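Local coordinates for protein tannase (PDB 6YQ4) that hydrolyses gallotannins, acting as a tannase thought to belong to the alpha/beta-hydrolase superfamily, and carries a bound magnesium ion, at residues 324-329 and 340-345. Numbering follows the deposited sequence.
Sequences FKKAFT and LDVYTH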
ATOM      1  N   PHE A 324     -10.887 -23.260   9.862  1.00 46.43           N
ATOM      2  CA  PHE A 324      -9.434 -23.370   9.865  1.00 41.24           C
ATOM      3  C   PHE A 324      -8.870 -24.184  11.020  1.00 44.65           C
ATOM      4  O   PHE A 324      -7.643 -24.300  11.130  1.00 42.35           O
ATOM      5  CB  PHE A 324      -8.814 -21.969   9.865  1.00 36.83           C
ATOM      6  CG  PHE A 324      -9.108 -21.194   8.611  1.00 36.68           C
ATOM      7  CD1 PHE A 324     -10.320 -20.524   8.459  1.00 38.91           C
ATOM      8  CD2 PHE A 324      -8.188 -21.158   7.569  1.00 34.97           C
ATOM      9  CE1 PHE A 324     -10.606 -19.812   7.287  1.00 33.22           C
ATOM     10  CE2 PHE A 324      -8.461 -20.451   6.401  1.00 38.52           C
ATOM     11  CZ  PHE A 324      -9.677 -19.784   6.262  1.00 34.11           C
ATOM     12  N   LYS A 325      -9.721 -24.783  11.859  1.00 44.17           N
ATOM     13  CA  LYS A 325      -9.232 -25.556  12.997  1.00 45.07           C
ATOM     14  C   LYS A 325      -8.348 -26.739  12.593  1.00 43.71           C
ATOM     15  O   LYS A 325      -7.522 -27.174  13.396  1.00 48.31           O
ATOM     16  CB  LYS A 325     -10.411 -26.054  13.832  1.00 48.87           C
ATOM     17  CG  LYS A 325     -11.406 -24.962  14.222  1.00 55.15           C
ATOM     18  CD  LYS A 325     -12.608 -25.526  15.006  1.00 61.79           C
ATOM     19  CE  LYS A 325     -12.882 -24.750  16.311  1.00 58.58           C
ATOM     20  NZ  LYS A 325     -13.909 -25.396  17.195  1.00 54.70           N
ATOM     21  N   LYS A 326      -8.468 -27.261  11.372  1.00 45.29           N
ATOM     22  CA  LYS A 326      -7.640 -28.408  10.995  1.00 43.75           C
ATOM     23  C   LYS A 326      -6.147 -28.070  10.954  1.00 41.22           C
ATOM     24  O   LYS A 326      -5.314 -28.977  11.053  1.00 41.86           O
ATOM     25  CB  LYS A 326      -8.098 -28.976   9.645  1.00 45.62           C
ATOM     26  CG  LYS A 326      -7.639 -28.187   8.419  1.00 44.13           C
ATOM     27  CD  LYS A 326      -8.228 -28.738   7.109  1.00 42.89           C
ATOM     28  CE  LYS A 326      -7.963 -30.227   6.935  1.00 47.04           C
ATOM     29  NZ  LYS A 326      -8.379 -30.760   5.599  1.00 50.55           N
ATOM     30  N   ALA A 327      -5.791 -26.800  10.831  1.00 34.49           N
ATOM     31  CA  ALA A 327      -4.398 -26.380  10.885  1.00 35.44           C
ATOM     32  C   ALA A 327      -3.945 -25.969  12.288  1.00 40.04           C
ATOM     33  O   ALA A 327      -2.782 -25.577  12.462  1.00 41.98           O
ATOM     34  CB  ALA A 327      -4.168 -25.210   9.910  1.00 34.41           C
ATOM     35  N   PHE A 328      -4.823 -26.042  13.287  1.00 35.98           N
ATOM     36  CA  PHE A 328      -4.576 -25.439  14.589  1.00 39.60           C
ATOM     37  C   PHE A 328      -4.381 -26.511  15.656  1.00 43.78           C
ATOM     38  O   PHE A 328      -5.069 -27.541  15.654  1.00 43.08           O
ATOM     39  CB  PHE A 328      -5.742 -24.535  14.999  1.00 38.66           C
ATOM     40  CG  PHE A 328      -5.860 -23.282  14.185  1.00 40.47           C
ATOM     41  CD1 PHE A 328      -4.844 -22.887  13.331  1.00 39.83           C
ATOM     42  CD2 PHE A 328      -6.989 -22.490  14.283  1.00 43.39           C
ATOM     43  CE1 PHE A 328      -4.949 -21.724  12.588  1.00 36.97           C
ATOM     44  CE2 PHE A 328      -7.108 -21.323  13.529  1.00 44.78           C
ATOM     45  CZ  PHE A 328      -6.084 -20.941  12.685  1.00 38.82           C
ATOM     46  N   THR A 329      -3.456 -26.259  16.575  1.00 40.88           N
ATOM     47  CA  THR A 329      -3.398 -26.997  17.835  1.00 41.90           C
ATOM     48  C   THR A 329      -4.076 -26.150  18.902  1.00 43.68           C
ATOM     49  O   THR A 329      -3.575 -25.077  19.265  1.00 41.96           O
ATOM     50  CB  THR A 329      -1.975 -27.338  18.259  1.00 40.09           C
ATOM     51  OG1 THR A 329      -1.327 -28.082  17.224  1.00 43.61           O
ATOM     52  CG2 THR A 329      -2.026 -28.196  19.518  1.00 39.86           C
ATOM     53  N   LEU A 340       1.467 -23.874   9.421  1.00 42.75           N
ATOM     54  CA  LEU A 340       1.270 -22.850   8.393  1.00 41.94           C
ATOM     55  C   LEU A 340       0.985 -23.457   7.020  1.00 42.54           C
ATOM     56  O   LEU A 340       0.153 -22.934   6.269  1.00 45.80           O
ATOM     57  CB  LEU A 340       2.482 -21.927   8.309  1.00 34.12           C
ATOM     58  CG  LEU A 340       2.218 -20.738   7.378  1.00 36.15           C
ATOM     59  CD1 LEU A 340       1.318 -19.662   8.044  1.00 24.30           C
ATOM     60  CD2 LEU A 340       3.524 -20.142   6.839  1.00 41.60           C
ATOM     61  N   ASP A 341       1.658 -24.556   6.675  1.00 41.06           N
ATOM     62  CA  ASP A 341       1.405 -25.206   5.389  1.00 43.79           C
ATOM     63  C   ASP A 341      -0.066 -25.574   5.249  1.00 52.84           C
ATOM     64  O   ASP A 341      -0.721 -25.209   4.265  1.00 63.13           O
ATOM     65  CB  ASP A 341       2.277 -26.456   5.245  1.00 42.45           C
ATOM     66  CG  ASP A 341       3.723 -26.135   4.894  1.00 52.98           C
ATOM     67  OD1 ASP A 341       4.051 -24.940   4.646  1.00 51.98           O
ATOM     68  OD2 ASP A 341       4.532 -27.092   4.878  1.00 62.27           O
ATOM     69  N   VAL A 342      -0.604 -26.299   6.234  1.00 44.39           N
ATOM     70  CA  VAL A 342      -2.013 -26.677   6.197  1.00 41.84           C
ATOM     71  C   VAL A 342      -2.894 -25.436   6.100  1.00 41.22           C
ATOM     72  O   VAL A 342      -3.890 -25.417   5.360  1.00 38.34           O
ATOM     73  CB  VAL A 342      -2.368 -27.530   7.431  1.00 40.44           C
ATOM     74  CG1 VAL A 342      -3.854 -27.926   7.407  1.00 31.99           C
ATOM     75  CG2 VAL A 342      -1.467 -28.758   7.515  1.00 31.03           C
ATOM     76  N   TYR A 343      -2.525 -24.372   6.827  1.00 33.81           N
ATOM     77  CA  TYR A 343      -3.357 -23.176   6.878  1.00 34.22           C
ATOM     78  C   TYR A 343      -3.505 -22.541   5.498  1.00 31.69           C
ATOM     79  O   TYR A 343      -4.571 -22.018   5.158  1.00 32.72           O
ATOM     80  CB  TYR A 343      -2.770 -22.161   7.875  1.00 29.77           C
ATOM     81  CG  TYR A 343      -3.543 -20.852   7.933  1.00 29.45           C
ATOM     82  CD1 TYR A 343      -4.717 -20.746   8.680  1.00 28.51           C
ATOM     83  CD2 TYR A 343      -3.119 -19.731   7.215  1.00 30.45           C
ATOM     84  CE1 TYR A 343      -5.429 -19.553   8.730  1.00 29.34           C
ATOM     85  CE2 TYR A 343      -3.834 -18.535   7.248  1.00 22.81           C
ATOM     86  CZ  TYR A 343      -4.987 -18.454   8.007  1.00 27.79           C
ATOM     87  OH  TYR A 343      -5.688 -17.265   8.086  1.00 28.04           O
ATOM     88  N   THR A 344      -2.441 -22.564   4.696  1.00 27.37           N
ATOM     89  CA  THR A 344      -2.442 -21.883   3.408  1.00 35.50           C
ATOM     90  C   THR A 344      -3.112 -22.690   2.303  1.00 35.37           C
ATOM     91  O   THR A 344      -3.378 -22.130   1.232  1.00 31.76           O
ATOM     92  CB  THR A 344      -1.007 -21.536   3.004  1.00 34.13           C
ATOM     93  OG1 THR A 344      -0.173 -22.684   3.202  1.00 42.32           O
ATOM     94  CG2 THR A 344      -0.490 -20.412   3.869  1.00 34.49           C
ATOM     95  N   HIS A 345      -3.391 -23.978   2.534  1.00 29.77           N
ATOM     96  CA  HIS A 345      -4.029 -24.839   1.553  1.00 36.17           C
ATOM     97  C   HIS A 345      -5.534 -24.941   1.754  1.00 35.06           C
ATOM     98  O   HIS A 345      -6.167 -25.843   1.197  1.00 35.21           O
ATOM     99  CB  HIS A 345      -3.397 -26.229   1.601  1.00 42.37           C
ATOM    100  CG  HIS A 345      -2.094 -26.311   0.879  1.00 49.61           C
ATOM    101  ND1 HIS A 345      -1.077 -25.399   1.082  1.00 50.20           N
ATOM    102  CD2 HIS A 345      -1.648 -27.174  -0.062  1.00 50.89           C
ATOM    103  CE1 HIS A 345      -0.057 -25.706   0.302  1.00 52.11           C
ATOM    104  NE2 HIS A 345      -0.377 -26.781  -0.399  1.00 53.02           N
TER
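The ring of Tyr343 meets two phenylalanine rings, Phe324 and Phe328, and lies oblique to both. Phe324 and Tyr343 have centroids 5.2 Å apart and planes at 39°, and the CD2 side of the Phe324 ring meets the CD1-CE1 side of Tyr343, closest at 3.4 Å from Phe324 CD2 to Tyr343 CE1. Phe328 touches the neighbouring ring carbon, its CE1 4.0 Å from Tyr343 CD1. One face of the Phe328 ring carries the carbonyl oxygen of Phe324, which stands 3.6 Å above the plane over the ring centre. From one segment to the other the chain runs through a beta hairpin, strands 328-330 and 335-338, that leads into the short helix 340-344. The turn leading into the hairpin packs against the helix that follows it, on the periphery of a protein whose sequence points to the alpha/beta-hydrolase clan and well away from the magnesium site.

Tyr343 leaves the helix with CG anti to its own N (chi1 177°), which carries the ring across to the turn; its hydroxyl is anchored beyond, by a hydrogen bond to the carbonyl of Ala442. Ile307 of helix 298-316 also packs on the tyrosine, while Trp472 meets Phe324 edge-to-face. Across the two segments no hydrogen bond forms, and apolar contact does the joining. The turn instead fixes its own shape through backbone bonds from Ala327 N to Phe324 O and from Phe328 N to Lys325 O.

Ala327, buried and pointing at the helix, forms the nearest CA pair with Tyr343, and its CB lies 3.6 Å from Tyr343 N. At the partly exposed margin, the aliphatic part of Lys326 crosses Val342 at about a right angle, CG to CG1. That same Val342 CG1 also rests 3.7 Å from Ala327 CB.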